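Importin subunit beta-1 (Saccharomyces cerevisiae, PDB 5OWU) carries proteins into the nucleus together with importin alpha, the subunit that recognises the classical nuclear localization signal of the cargo. Local coordinates at residues L10-L15 against Q19-T24; S45-D50 against I59-T64; K323-N328 against Q356-N361; E368-F373 against V390-S395; P774-I779 against K819-Q824. One frame throughout, in Å; residues are numbered along the deposited sequence. Where two conformers were deposited one is given.

Interaction 1 of 5, residues L10-L15 against Q19-T24; sequences LENSIL and QNIRLT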
# COMPACT_ATOMS: atom_id res chain seq x y z
N LEU A 10 -27.83 -19.94 -18.42
CA LEU A 10 -26.49 -19.89 -17.82
C LEU A 10 -25.44 -20.51 -18.74
O LEU A 10 -24.39 -19.90 -19.06
CB LEU A 10 -26.52 -20.61 -16.48
CG LEU A 10 -27.36 -19.96 -15.38
CD1 LEU A 10 -27.91 -21.02 -14.45
CD2 LEU A 10 -26.52 -18.97 -14.61
N GLU A 11 -25.70 -21.75 -19.18
CA GLU A 11 -24.78 -22.43 -20.07
C GLU A 11 -24.46 -21.57 -21.28
O GLU A 11 -23.30 -21.31 -21.57
CB GLU A 11 -25.37 -23.78 -20.51
CG GLU A 11 -25.43 -24.82 -19.41
CD GLU A 11 -25.68 -26.23 -19.94
OE1 GLU A 11 -25.51 -26.44 -21.16
OE2 GLU A 11 -26.05 -27.12 -19.15
N ASN A 12 -25.49 -21.09 -21.98
CA ASN A 12 -25.25 -20.25 -23.16
C ASN A 12 -24.46 -19.01 -22.80
O ASN A 12 -23.66 -18.53 -23.61
CB ASN A 12 -26.58 -19.85 -23.80
CG ASN A 12 -27.23 -21.00 -24.54
OD1 ASN A 12 -26.58 -22.00 -24.85
ND2 ASN A 12 -28.52 -20.86 -24.82
N SER A 13 -24.67 -18.47 -21.60
CA SER A 13 -23.98 -17.25 -21.20
C SER A 13 -22.47 -17.46 -21.16
O SER A 13 -21.72 -16.50 -21.39
CB SER A 13 -24.48 -16.80 -19.82
OG SER A 13 -23.90 -17.59 -18.79
N ILE A 14 -22.00 -18.67 -20.87
CA ILE A 14 -20.55 -18.88 -20.78
C ILE A 14 -19.98 -19.83 -21.83
O ILE A 14 -18.76 -19.86 -22.02
CB ILE A 14 -20.13 -19.35 -19.37
CG1 ILE A 14 -21.05 -20.47 -18.89
CG2 ILE A 14 -20.12 -18.16 -18.41
CD1 ILE A 14 -20.51 -21.21 -17.66
N LEU A 15 -20.80 -20.61 -22.52
CA LEU A 15 -20.32 -21.68 -23.38
C LEU A 15 -20.75 -21.55 -24.84
O LEU A 15 -20.35 -22.38 -25.66
CB LEU A 15 -20.79 -23.04 -22.85
CG LEU A 15 -20.42 -23.39 -21.40
CD1 LEU A 15 -21.10 -24.68 -20.97
CD2 LEU A 15 -18.92 -23.48 -21.22
N GLN A 19 -20.89 -14.98 -29.50
CA GLN A 19 -20.83 -13.91 -28.51
C GLN A 19 -22.18 -13.21 -28.36
O GLN A 19 -22.55 -12.80 -27.24
CB GLN A 19 -19.75 -12.91 -28.91
CG GLN A 19 -19.28 -12.01 -27.79
CD GLN A 19 -18.14 -11.11 -28.21
OE1 GLN A 19 -17.70 -11.13 -29.36
NE2 GLN A 19 -17.64 -10.31 -27.27
N ASN A 20 -22.93 -13.08 -29.45
CA ASN A 20 -24.27 -12.48 -29.37
C ASN A 20 -25.15 -13.26 -28.40
O ASN A 20 -25.82 -12.68 -27.55
CB ASN A 20 -24.93 -12.46 -30.75
CG ASN A 20 -24.01 -11.97 -31.83
OD1 ASN A 20 -23.19 -11.07 -31.62
ND2 ASN A 20 -24.13 -12.57 -33.02
N ILE A 21 -25.16 -14.59 -28.54
CA ILE A 21 -25.97 -15.43 -27.67
C ILE A 21 -25.48 -15.34 -26.23
O ILE A 21 -26.29 -15.36 -25.29
CB ILE A 21 -25.98 -16.88 -28.19
CG1 ILE A 21 -26.73 -16.94 -29.53
CG2 ILE A 21 -26.60 -17.84 -27.17
CD1 ILE A 21 -26.78 -18.32 -30.17
N ARG A 22 -24.17 -15.22 -26.02
CA ARG A 22 -23.65 -15.07 -24.66
C ARG A 22 -24.18 -13.81 -24.01
O ARG A 22 -24.63 -13.82 -22.86
CB ARG A 22 -22.12 -15.06 -24.66
CG ARG A 22 -21.48 -16.37 -25.09
CD ARG A 22 -20.11 -16.57 -24.44
NE ARG A 22 -19.11 -15.57 -24.84
CZ ARG A 22 -18.38 -15.63 -25.95
NH1 ARG A 22 -18.54 -16.64 -26.80
NH2 ARG A 22 -17.49 -14.69 -26.23
N LEU A 23 -24.14 -12.69 -24.74
CA LEU A 23 -24.58 -11.42 -24.16
C LEU A 23 -26.10 -11.40 -23.98
O LEU A 23 -26.60 -10.91 -22.96
CB LEU A 23 -24.12 -10.25 -25.03
CG LEU A 23 -24.45 -8.86 -24.50
CD1 LEU A 23 -23.71 -8.56 -23.21
CD2 LEU A 23 -24.14 -7.81 -25.57
N THR A 24 -26.85 -11.92 -24.96
CA THR A 24 -28.29 -12.04 -24.81
C THR A 24 -28.65 -12.85 -23.57
O THR A 24 -29.58 -12.50 -22.82
CB THR A 24 -28.89 -12.69 -26.06
OG1 THR A 24 -28.80 -11.77 -27.16
CG2 THR A 24 -30.36 -13.06 -25.85
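The carbonyl oxygen of S13 is lined by three carbons of R22: R22 CD lies 3.4 Å from S13 O and R22 CB lies 3.6 Å from S13 O, with CG close behind. CG also comes within 3.4 Å of N12 O, so the arginine shaft runs along two successive carbonyls of helix 3-15. The bend at chi3 (-64°) turns the guanidinium away. S13 O lies at the edge of the guanidinium, near its plane, without a hydrogen bond, while NH1 hydrogen-bonds S16 O in the turn between the helices. One guanidinium face rests on Q19 CA, 3.9 Å above its plane. Beside this, I21 CG2 touches N12 CB at 3.9 Å; N12 OD1 is hydrogen-bonded to Q8 NE2. The axes of the two short segments approach to 7.3 Å at 135°, the hairpin of HEAT repeat 1. With an alanine at R22, S16 O would probably lose its charged donor and the carbonyls of N12 and S13 the CG and CD that lie against them. No hydrogen bond joins the segments, so the contact rests on R22 methylenes against carbonyl oxygens and on I21-N12 packing, and the positive charge is likely to suit the C-terminal end of helix 3-15.

Interaction 2 of 5, residues S45-D50 against I59-T64; sequences SQVLID and ILAALT
The helical hairpin of HEAT repeat 2, helix 37-48 against helix 55-67, is packed here through V47 and L48 on one side and two successive alanines, A61 and A62, on the other. With CG anti to the backbone N (chi1 175°), L48 brings both branches to the same methyl: A62 CB lies 3.8 Å from CD1 and 3.9 Å from CD2, held at the fork of the leucine. A61 CB meets V47 instead, 4.1 Å from CG1 and equally close to CB, and it also approaches the backbone N of L48. Other helices close round the four residues: L10 packs on A61, A114 on A62, and L118 and A103 on L48. Just outside the segments the R58 side chain of helix 55-67 donates through NE to L48 O. Methyl-sized side chains let the backbones come near, with the L48 and A62 CA atoms 5.9 Å apart, and the side-chain contacts are all apolar, buried dispersion packing with no hydrogen bond between the segments.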
# COMPACT_ATOMS: atom_id res chain seq x y z
N SER A 45 -30.46 -21.88 -7.26
CA SER A 45 -30.19 -22.96 -6.32
C SER A 45 -30.59 -24.32 -6.88
O SER A 45 -29.95 -25.32 -6.57
CB SER A 45 -30.90 -22.68 -4.99
OG SER A 45 -32.23 -23.17 -5.00
N GLN A 46 -31.63 -24.37 -7.73
CA GLN A 46 -32.04 -25.65 -8.30
C GLN A 46 -31.05 -26.13 -9.36
O GLN A 46 -30.76 -27.33 -9.46
CB GLN A 46 -33.45 -25.57 -8.88
CG GLN A 46 -34.58 -25.53 -7.84
CD GLN A 46 -34.75 -26.82 -7.03
OE1 GLN A 46 -35.17 -26.78 -5.87
NE2 GLN A 46 -34.44 -27.97 -7.64
N VAL A 47 -30.50 -25.21 -10.15
CA VAL A 47 -29.51 -25.61 -11.14
C VAL A 47 -28.23 -26.07 -10.46
O VAL A 47 -27.60 -27.04 -10.89
CB VAL A 47 -29.25 -24.46 -12.14
CG1 VAL A 47 -28.08 -24.80 -13.07
CG2 VAL A 47 -30.51 -24.17 -12.95
N LEU A 48 -27.84 -25.40 -9.37
CA LEU A 48 -26.66 -25.84 -8.62
C LEU A 48 -26.68 -27.35 -8.37
O LEU A 48 -25.64 -28.01 -8.48
CB LEU A 48 -26.57 -25.09 -7.30
CG LEU A 48 -25.46 -25.50 -6.33
CD1 LEU A 48 -24.08 -25.48 -6.99
CD2 LEU A 48 -25.49 -24.59 -5.12
N ILE A 49 -27.85 -27.91 -8.05
CA ILE A 49 -27.95 -29.33 -7.70
C ILE A 49 -28.41 -30.19 -8.88
O ILE A 49 -28.66 -31.38 -8.69
CB ILE A 49 -28.88 -29.54 -6.50
CG1 ILE A 49 -30.30 -29.07 -6.82
CG2 ILE A 49 -28.33 -28.82 -5.26
CD1 ILE A 49 -31.34 -29.51 -5.83
N ASP A 50 -28.54 -29.62 -10.07
CA ASP A 50 -29.10 -30.34 -11.22
C ASP A 50 -27.98 -31.09 -11.93
O ASP A 50 -27.18 -30.50 -12.67
CB ASP A 50 -29.82 -29.38 -12.16
CG ASP A 50 -30.36 -30.07 -13.40
OD1 ASP A 50 -30.75 -31.25 -13.31
OD2 ASP A 50 -30.38 -29.43 -14.47
N ILE A 59 -21.87 -24.34 -11.30
CA ILE A 59 -20.97 -23.45 -10.58
C ILE A 59 -21.35 -22.00 -10.83
O ILE A 59 -21.43 -21.18 -9.90
CB ILE A 59 -19.52 -23.75 -10.99
CG1 ILE A 59 -19.13 -25.16 -10.53
CG2 ILE A 59 -18.54 -22.72 -10.41
CD1 ILE A 59 -18.13 -25.86 -11.43
N LEU A 60 -21.64 -21.66 -12.09
CA LEU A 60 -22.02 -20.29 -12.42
C LEU A 60 -23.32 -19.89 -11.73
O LEU A 60 -23.45 -18.77 -11.24
CB LEU A 60 -22.16 -20.15 -13.94
CG LEU A 60 -22.68 -18.82 -14.45
CD1 LEU A 60 -21.70 -17.69 -14.20
CD2 LEU A 60 -23.02 -18.92 -15.94
N ALA A 61 -24.30 -20.80 -11.67
CA ALA A 61 -25.53 -20.50 -10.95
C ALA A 61 -25.24 -20.08 -9.52
O ALA A 61 -25.68 -19.01 -9.06
CB ALA A 61 -26.45 -21.72 -10.96
N ALA A 62 -24.47 -20.92 -8.81
CA ALA A 62 -24.17 -20.62 -7.41
C ALA A 62 -23.40 -19.31 -7.27
O ALA A 62 -23.69 -18.50 -6.38
CB ALA A 62 -23.38 -21.77 -6.79
N LEU A 63 -22.39 -19.08 -8.11
CA LEU A 63 -21.55 -17.91 -7.92
C LEU A 63 -22.29 -16.62 -8.29
O LEU A 63 -22.07 -15.58 -7.66
CB LEU A 63 -20.26 -18.05 -8.73
CG LEU A 63 -19.37 -19.25 -8.37
CD1 LEU A 63 -18.10 -19.29 -9.24
CD2 LEU A 63 -19.00 -19.23 -6.88
N THR A 64 -23.15 -16.66 -9.30
CA THR A 64 -23.93 -15.47 -9.66
C THR A 64 -24.89 -15.11 -8.53
O THR A 64 -24.98 -13.94 -8.12
CB THR A 64 -24.69 -15.70 -10.97
OG1 THR A 64 -23.77 -16.10 -12.00
CG2 THR A 64 -25.40 -14.42 -11.41

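Interaction 3 of 5, residues K323-N328 against Q356-N361; sequences KDVVPN and QLFAQN
The ring of F358 reaches from helix 347-362 to two neighbouring valines of helix 317-332 and is met differently by each. V325 crosses the phenylalanine side chain at about a right angle: its CG1 comes within 3.7 Å of CZ and 3.9 Å of CE2, an oblique approach to the far end of the ring, with CB following at 4.1 Å from CZ. V326 and F358 instead slide past each other in opposite directions, and CG2 of the valine sits over one ring face, 4.2 Å above the plane and displaced toward the rim, nearest CD1. Turned by a chi1 of -98°, well off the staggered value, F358 projects its ring to meet both methyl groups at once. The two CA atoms that come closest, those of V326 and F358, are still 8.3 Å apart, so it is the length of the aromatic side chain that bridges the helices here. The valines belong to a kinked part of their helix, where P327 has no N-H to give to the preceding turn. Further apolar groups surround the ring: A318, I322 and L329 from the valines' own helix, C294 from helix 280-306, and I366 from the loop. The result is the apolar core between the two helices of HEAT repeat 8, one layer of the importin beta solenoid.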
# COMPACT_ATOMS: atom_id res chain seq x y z
N LYS A 323 19.88 -12.22 21.95
CA LYS A 323 20.99 -13.12 22.20
C LYS A 323 20.79 -14.47 21.53
O LYS A 323 21.73 -15.06 20.99
CB LYS A 323 21.18 -13.31 23.72
CG LYS A 323 21.64 -12.06 24.50
CD LYS A 323 21.62 -12.29 26.03
CE LYS A 323 21.80 -10.98 26.83
NZ LYS A 323 21.52 -11.10 28.31
N ASP A 324 19.56 -15.00 21.57
CA ASP A 324 19.27 -16.34 21.07
C ASP A 324 18.72 -16.37 19.65
O ASP A 324 18.94 -17.36 18.94
CB ASP A 324 18.28 -17.03 22.01
CG ASP A 324 18.63 -16.81 23.47
OD1 ASP A 324 19.84 -16.82 23.80
OD2 ASP A 324 17.72 -16.61 24.30
N VAL A 325 18.01 -15.33 19.21
CA VAL A 325 17.39 -15.33 17.89
C VAL A 325 18.38 -14.89 16.82
O VAL A 325 18.48 -15.50 15.75
CB VAL A 325 16.14 -14.43 17.87
CG1 VAL A 325 15.61 -14.28 16.46
CG2 VAL A 325 15.05 -15.00 18.78
N VAL A 326 19.11 -13.80 17.08
CA VAL A 326 19.86 -13.14 16.00
C VAL A 326 20.94 -14.04 15.42
O VAL A 326 21.14 -14.02 14.19
CB VAL A 326 20.39 -11.79 16.49
CG1 VAL A 326 21.37 -11.17 15.48
CG2 VAL A 326 19.22 -10.85 16.71
N PRO A 327 21.69 -14.83 16.21
CA PRO A 327 22.68 -15.72 15.58
C PRO A 327 22.08 -16.68 14.56
O PRO A 327 22.70 -16.96 13.52
CB PRO A 327 23.28 -16.46 16.79
CG PRO A 327 23.11 -15.51 17.93
CD PRO A 327 21.81 -14.80 17.68
N ASN A 328 20.86 -17.17 14.81
CA ASN A 328 20.22 -18.06 13.85
C ASN A 328 19.82 -17.32 12.57
O ASN A 328 20.00 -17.86 11.46
CB ASN A 328 19.01 -18.72 14.51
CG ASN A 328 19.40 -19.61 15.68
OD1 ASN A 328 20.54 -20.09 15.76
ND2 ASN A 328 18.46 -19.84 16.59
N GLN A 356 16.73 -6.43 9.84
CA GLN A 356 16.52 -4.98 9.84
C GLN A 356 15.41 -4.58 10.80
O GLN A 356 15.51 -3.53 11.46
CB GLN A 356 16.23 -4.50 8.42
CG GLN A 356 17.37 -4.80 7.46
CD GLN A 356 17.07 -4.39 6.04
OE1 GLN A 356 16.28 -3.47 5.79
NE2 GLN A 356 17.70 -5.07 5.08
N LEU A 357 14.35 -5.39 10.89
CA LEU A 357 13.31 -5.10 11.88
C LEU A 357 13.86 -5.17 13.30
O LEU A 357 13.52 -4.33 14.15
CB LEU A 357 12.15 -6.08 11.71
CG LEU A 357 11.32 -5.92 10.43
CD1 LEU A 357 10.33 -7.06 10.27
CD2 LEU A 357 10.58 -4.59 10.44
N PHE A 358 14.68 -6.18 13.60
CA PHE A 358 15.30 -6.25 14.91
C PHE A 358 16.10 -4.99 15.21
O PHE A 358 16.03 -4.44 16.31
CB PHE A 358 16.20 -7.49 15.01
CG PHE A 358 15.54 -8.66 15.68
CD1 PHE A 358 15.59 -8.79 17.06
CD2 PHE A 358 14.88 -9.62 14.93
CE1 PHE A 358 14.98 -9.86 17.70
CE2 PHE A 358 14.27 -10.70 15.56
CZ PHE A 358 14.32 -10.83 16.94
N ALA A 359 16.89 -4.53 14.23
CA ALA A 359 17.73 -3.36 14.47
C ALA A 359 16.89 -2.11 14.70
O ALA A 359 17.22 -1.29 15.57
CB ALA A 359 18.69 -3.15 13.30
N GLN A 360 15.82 -1.93 13.92
CA GLN A 360 14.95 -0.77 14.13
C GLN A 360 14.25 -0.84 15.48
O GLN A 360 14.08 0.18 16.16
CB GLN A 360 13.91 -0.69 13.00
CG GLN A 360 14.51 -0.36 11.65
CD GLN A 360 13.54 -0.57 10.50
OE1 GLN A 360 12.78 -1.54 10.47
NE2 GLN A 360 13.55 0.35 9.55
N ASN A 361 13.85 -2.04 15.89
CA ASN A 361 13.08 -2.20 17.12
C ASN A 361 13.96 -2.12 18.36
O ASN A 361 13.51 -1.64 19.41
CB ASN A 361 12.35 -3.53 17.08
CG ASN A 361 11.44 -3.76 18.27
OD1 ASN A 361 11.03 -2.82 18.95
ND2 ASN A 361 11.11 -5.02 18.51

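Interaction 4 of 5, residues E368-F373 against V390-S395; sequences EPVLEF and VMAFGS
A chi1 of 173° sets V370 CG1 anti to the backbone N and directs it at A392, while the similar extended torsion of F373 (chi1 -178°) carries its ring to the same alanine one turn further along. A392 CB is therefore shared: it lies 4.0 Å from V370 CG1 and 4.2 Å from F373 CD2, the ring being approached obliquely. V370 CG1 also comes within 3.9 Å of A392 O, so the valine methyl touches backbone as well as side chain. A second pair packs alongside, where L371 reaches out to put CD2 4.2 Å from CE2 of F393, the two side chains slanting across each other. The axes of the two short segments are roughly antiparallel, at 149°, with a closest approach of 9.3 Å, and the small alanine faces the point where the backbones come nearest, V370 CA and A392 CA being 6.5 Å apart. These helices are the two of HEAT repeat 9. Neighbouring helices add to the joint: L330 of helix 317-332 and L355 of helix 347-362 pack on A392, and V409, A412 and I416 of helix 402-418 on F393. Across the segments there is neither a hydrogen bond nor a charge pair, so cohesion comes from methyl groups against methyl and aromatic carbons, apolar packing without directional bonds.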
# COMPACT_ATOMS: atom_id res chain seq x y z
N GLU A 368 26.21 -6.28 19.05
CA GLU A 368 27.24 -7.26 19.42
C GLU A 368 27.18 -8.52 18.57
O GLU A 368 28.20 -8.89 17.96
CB GLU A 368 27.14 -7.55 20.92
CG GLU A 368 28.28 -8.42 21.47
CD GLU A 368 28.12 -9.90 21.16
OE1 GLU A 368 29.13 -10.55 20.83
OE2 GLU A 368 26.98 -10.41 21.23
N PRO A 369 26.05 -9.23 18.49
CA PRO A 369 26.04 -10.46 17.66
C PRO A 369 26.27 -10.19 16.18
O PRO A 369 26.95 -10.98 15.50
CB PRO A 369 24.65 -11.05 17.93
CG PRO A 369 23.82 -9.91 18.43
CD PRO A 369 24.76 -9.02 19.17
N VAL A 370 25.74 -9.08 15.66
CA VAL A 370 25.93 -8.78 14.24
C VAL A 370 27.39 -8.45 13.96
O VAL A 370 27.99 -9.00 13.03
CB VAL A 370 25.00 -7.64 13.79
CG1 VAL A 370 25.34 -7.22 12.37
CG2 VAL A 370 23.55 -8.09 13.90
N LEU A 371 27.97 -7.55 14.74
CA LEU A 371 29.37 -7.18 14.52
C LEU A 371 30.28 -8.40 14.65
O LEU A 371 31.27 -8.53 13.92
CB LEU A 371 29.79 -6.08 15.49
CG LEU A 371 29.12 -4.73 15.24
CD1 LEU A 371 29.42 -3.76 16.37
CD2 LEU A 371 29.56 -4.15 13.88
N GLU A 372 29.96 -9.31 15.57
CA GLU A 372 30.73 -10.54 15.67
C GLU A 372 30.64 -11.34 14.37
O GLU A 372 31.67 -11.78 13.82
CB GLU A 372 30.25 -11.38 16.85
CG GLU A 372 31.21 -12.49 17.24
CD GLU A 372 30.65 -13.44 18.29
OE1 GLU A 372 29.74 -13.03 19.04
OE2 GLU A 372 31.11 -14.60 18.34
N PHE A 373 29.42 -11.53 13.85
CA PHE A 373 29.25 -12.23 12.58
C PHE A 373 30.02 -11.55 11.44
O PHE A 373 30.71 -12.21 10.65
CB PHE A 373 27.76 -12.32 12.27
CG PHE A 373 27.43 -13.05 11.02
CD1 PHE A 373 27.29 -14.43 11.03
CD2 PHE A 373 27.26 -12.37 9.82
CE1 PHE A 373 26.99 -15.11 9.87
CE2 PHE A 373 26.95 -13.05 8.66
CZ PHE A 373 26.82 -14.43 8.69
N VAL A 390 28.37 -8.38 4.55
CA VAL A 390 27.96 -7.02 4.19
C VAL A 390 26.44 -6.87 4.29
O VAL A 390 25.94 -5.78 4.60
CB VAL A 390 28.47 -6.58 2.80
CG1 VAL A 390 29.94 -6.26 2.83
CG2 VAL A 390 28.18 -7.64 1.73
N MET A 391 25.69 -7.93 4.00
CA MET A 391 24.24 -7.87 4.18
C MET A 391 23.89 -7.54 5.63
O MET A 391 23.03 -6.70 5.90
CB MET A 391 23.59 -9.19 3.76
CG MET A 391 22.07 -9.21 3.91
SD MET A 391 21.24 -7.96 2.88
CE MET A 391 19.62 -7.98 3.65
N ALA A 392 24.55 -8.21 6.58
CA ALA A 392 24.27 -7.98 7.99
C ALA A 392 24.68 -6.56 8.40
O ALA A 392 23.91 -5.84 9.07
CB ALA A 392 25.00 -9.03 8.84
N PHE A 393 25.87 -6.13 7.97
CA PHE A 393 26.32 -4.80 8.35
C PHE A 393 25.36 -3.74 7.84
O PHE A 393 24.92 -2.86 8.59
CB PHE A 393 27.73 -4.54 7.84
CG PHE A 393 28.35 -3.32 8.44
CD1 PHE A 393 28.15 -2.08 7.88
CD2 PHE A 393 29.11 -3.41 9.59
CE1 PHE A 393 28.72 -0.94 8.45
CE2 PHE A 393 29.67 -2.29 10.16
CZ PHE A 393 29.47 -1.06 9.59
N GLY A 394 25.00 -3.82 6.56
CA GLY A 394 24.05 -2.87 6.01
C GLY A 394 22.71 -2.95 6.71
O GLY A 394 22.04 -1.93 6.89
N SER A 395 22.32 -4.15 7.15
CA SER A 395 21.03 -4.34 7.81
C SER A 395 20.98 -3.75 9.22
O SER A 395 19.88 -3.65 9.77
CB SER A 395 20.68 -5.82 7.88
OG SER A 395 20.33 -6.32 6.60

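Interaction 5 of 5, residues P774-I779 against K819-Q824; sequences PYVGTI and KQFYGQ
F821 brings the far end of its ring, CZ and CE1, against G777, each 3.6 Å from G777 CA, while CE2 comes to 3.8 Å from V776 CG1. Both approaches to the ring are oblique. The glycine matters for the fit, because a beta carbon there would come only 3.4 Å from CZ. V776, with CG1 anti to its backbone N (chi1 172°), turns that methyl toward CD2 and CE2. Next out, Q820 CG lies over one ring face, 3.9 Å above the plane and offset toward the rim, and the ring of F780 meets that of F821 with planes about 15° apart. The backbone that carries F821 is held in turn by Q824, whose NE2 donates to F821 O at 3.1 Å with an N-H...O angle of 157°, the oxygen lying near the amide plane. Cutting the ring back to an alanine would probably open a gap beside G777, take the aromatic neighbour from the V776 methyl and leave F780 with one of its two ring partners, Y822. Y822 stays nearby, its ring edge-to-face to F780 and its hydroxyl bonded to I806 O. The contact thus joins the start of helix 776-788, in HEAT repeat 18, to the lead-in of helix 825-836 in repeat 19, with I809 of helix 796-812 packed against both V776 and Y822.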
# COMPACT_ATOMS: atom_id res chain seq x y z
N PRO A 774 -21.78 31.75 2.73
CA PRO A 774 -22.68 30.61 2.96
C PRO A 774 -21.99 29.25 2.96
O PRO A 774 -22.68 28.23 3.12
CB PRO A 774 -23.68 30.72 1.80
CG PRO A 774 -22.95 31.47 0.74
CD PRO A 774 -22.08 32.45 1.47
N TYR A 775 -20.67 29.19 2.78
CA TYR A 775 -19.95 27.92 2.74
C TYR A 775 -19.00 27.74 3.92
O TYR A 775 -18.34 26.70 4.01
CB TYR A 775 -19.16 27.82 1.43
CG TYR A 775 -20.02 28.06 0.22
CD1 TYR A 775 -20.96 27.13 -0.17
CD2 TYR A 775 -19.90 29.23 -0.52
CE1 TYR A 775 -21.76 27.34 -1.26
CE2 TYR A 775 -20.70 29.45 -1.62
CZ TYR A 775 -21.63 28.50 -1.99
OH TYR A 775 -22.43 28.71 -3.08
N VAL A 776 -18.93 28.72 4.83
CA VAL A 776 -17.96 28.66 5.92
C VAL A 776 -18.19 27.42 6.77
O VAL A 776 -17.25 26.68 7.09
CB VAL A 776 -18.02 29.95 6.76
CG1 VAL A 776 -17.17 29.83 8.01
CG2 VAL A 776 -17.55 31.13 5.93
N GLY A 777 -19.44 27.17 7.17
CA GLY A 777 -19.72 26.00 7.98
C GLY A 777 -19.31 24.71 7.29
O GLY A 777 -18.77 23.80 7.92
N THR A 778 -19.58 24.61 5.98
CA THR A 778 -19.15 23.45 5.21
C THR A 778 -17.63 23.26 5.29
O THR A 778 -17.13 22.15 5.52
CB THR A 778 -19.59 23.62 3.75
OG1 THR A 778 -21.01 23.44 3.66
CG2 THR A 778 -18.91 22.64 2.83
N ILE A 779 -16.89 24.35 5.11
CA ILE A 779 -15.44 24.26 5.16
C ILE A 779 -14.99 23.82 6.54
O ILE A 779 -14.09 22.99 6.69
CB ILE A 779 -14.81 25.61 4.76
CG1 ILE A 779 -15.16 25.92 3.29
CG2 ILE A 779 -13.29 25.59 4.95
CD1 ILE A 779 -14.84 27.32 2.87
N LYS A 819 -18.23 34.07 14.07
CA LYS A 819 -17.54 33.83 15.33
C LYS A 819 -18.06 32.58 16.04
O LYS A 819 -17.33 32.00 16.85
CB LYS A 819 -17.68 35.04 16.25
CG LYS A 819 -19.09 35.32 16.73
CD LYS A 819 -19.12 36.56 17.62
CE LYS A 819 -20.52 36.87 18.12
NZ LYS A 819 -20.54 38.08 18.98
N GLN A 820 -19.28 32.14 15.73
CA GLN A 820 -19.84 30.94 16.34
C GLN A 820 -18.99 29.69 16.10
O GLN A 820 -19.14 28.69 16.82
CB GLN A 820 -21.26 30.68 15.82
CG GLN A 820 -21.36 30.50 14.31
CD GLN A 820 -21.56 31.80 13.55
OE1 GLN A 820 -21.36 32.88 14.09
NE2 GLN A 820 -21.94 31.69 12.28
N PHE A 821 -18.13 29.69 15.08
CA PHE A 821 -17.26 28.54 14.82
C PHE A 821 -15.99 28.56 15.66
O PHE A 821 -15.35 27.51 15.81
CB PHE A 821 -16.88 28.48 13.35
CG PHE A 821 -18.05 28.38 12.42
CD1 PHE A 821 -18.69 27.17 12.24
CD2 PHE A 821 -18.52 29.50 11.76
CE1 PHE A 821 -19.79 27.07 11.40
CE2 PHE A 821 -19.61 29.41 10.91
CZ PHE A 821 -20.25 28.20 10.73
N TYR A 822 -15.60 29.72 16.20
CA TYR A 822 -14.28 29.87 16.80
C TYR A 822 -14.27 29.67 18.31
O TYR A 822 -13.23 29.91 18.94
CB TYR A 822 -13.72 31.25 16.44
CG TYR A 822 -13.34 31.31 14.98
CD1 TYR A 822 -14.29 31.60 14.01
CD2 TYR A 822 -12.04 31.02 14.57
CE1 TYR A 822 -13.95 31.63 12.67
CE2 TYR A 822 -11.70 31.05 13.23
CZ TYR A 822 -12.66 31.35 12.29
OH TYR A 822 -12.31 31.38 10.95
N GLY A 823 -15.37 29.22 18.90
CA GLY A 823 -15.40 28.84 20.30
C GLY A 823 -15.44 27.34 20.53
O GLY A 823 -15.63 26.91 21.67
N GLN A 824 -15.24 26.54 19.49
CA GLN A 824 -15.37 25.09 19.62
C GLN A 824 -14.10 24.49 20.22
O GLN A 824 -12.99 24.83 19.80
CB GLN A 824 -15.66 24.47 18.26
CG GLN A 824 -16.83 25.10 17.54
CD GLN A 824 -17.19 24.36 16.28
OE1 GLN A 824 -17.65 23.21 16.33
NE2 GLN A 824 -16.95 24.98 15.14

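Along the chain the five contacts follow one another in series, from HEAT repeat 1 to repeat 19. Interactions 1 and 2, with centres about 16 Å apart, sit in consecutive repeats and touch where I14 and L10 of helix 3-15 pack on L60 and A61 of helix 55-67. Interactions 3 and 4, about 10 Å apart between centres, are likewise adjacent: V326 packs on P369, and Q356 probably hydrogen-bonds S395. The centres of the first pair lie about 52 to 62 Å from those of the second. Interaction 5 is separate, its nearest atoms at least about 36 Å from any other. Stacked in succession, such local joints build the long solenoid of importin beta, without strands.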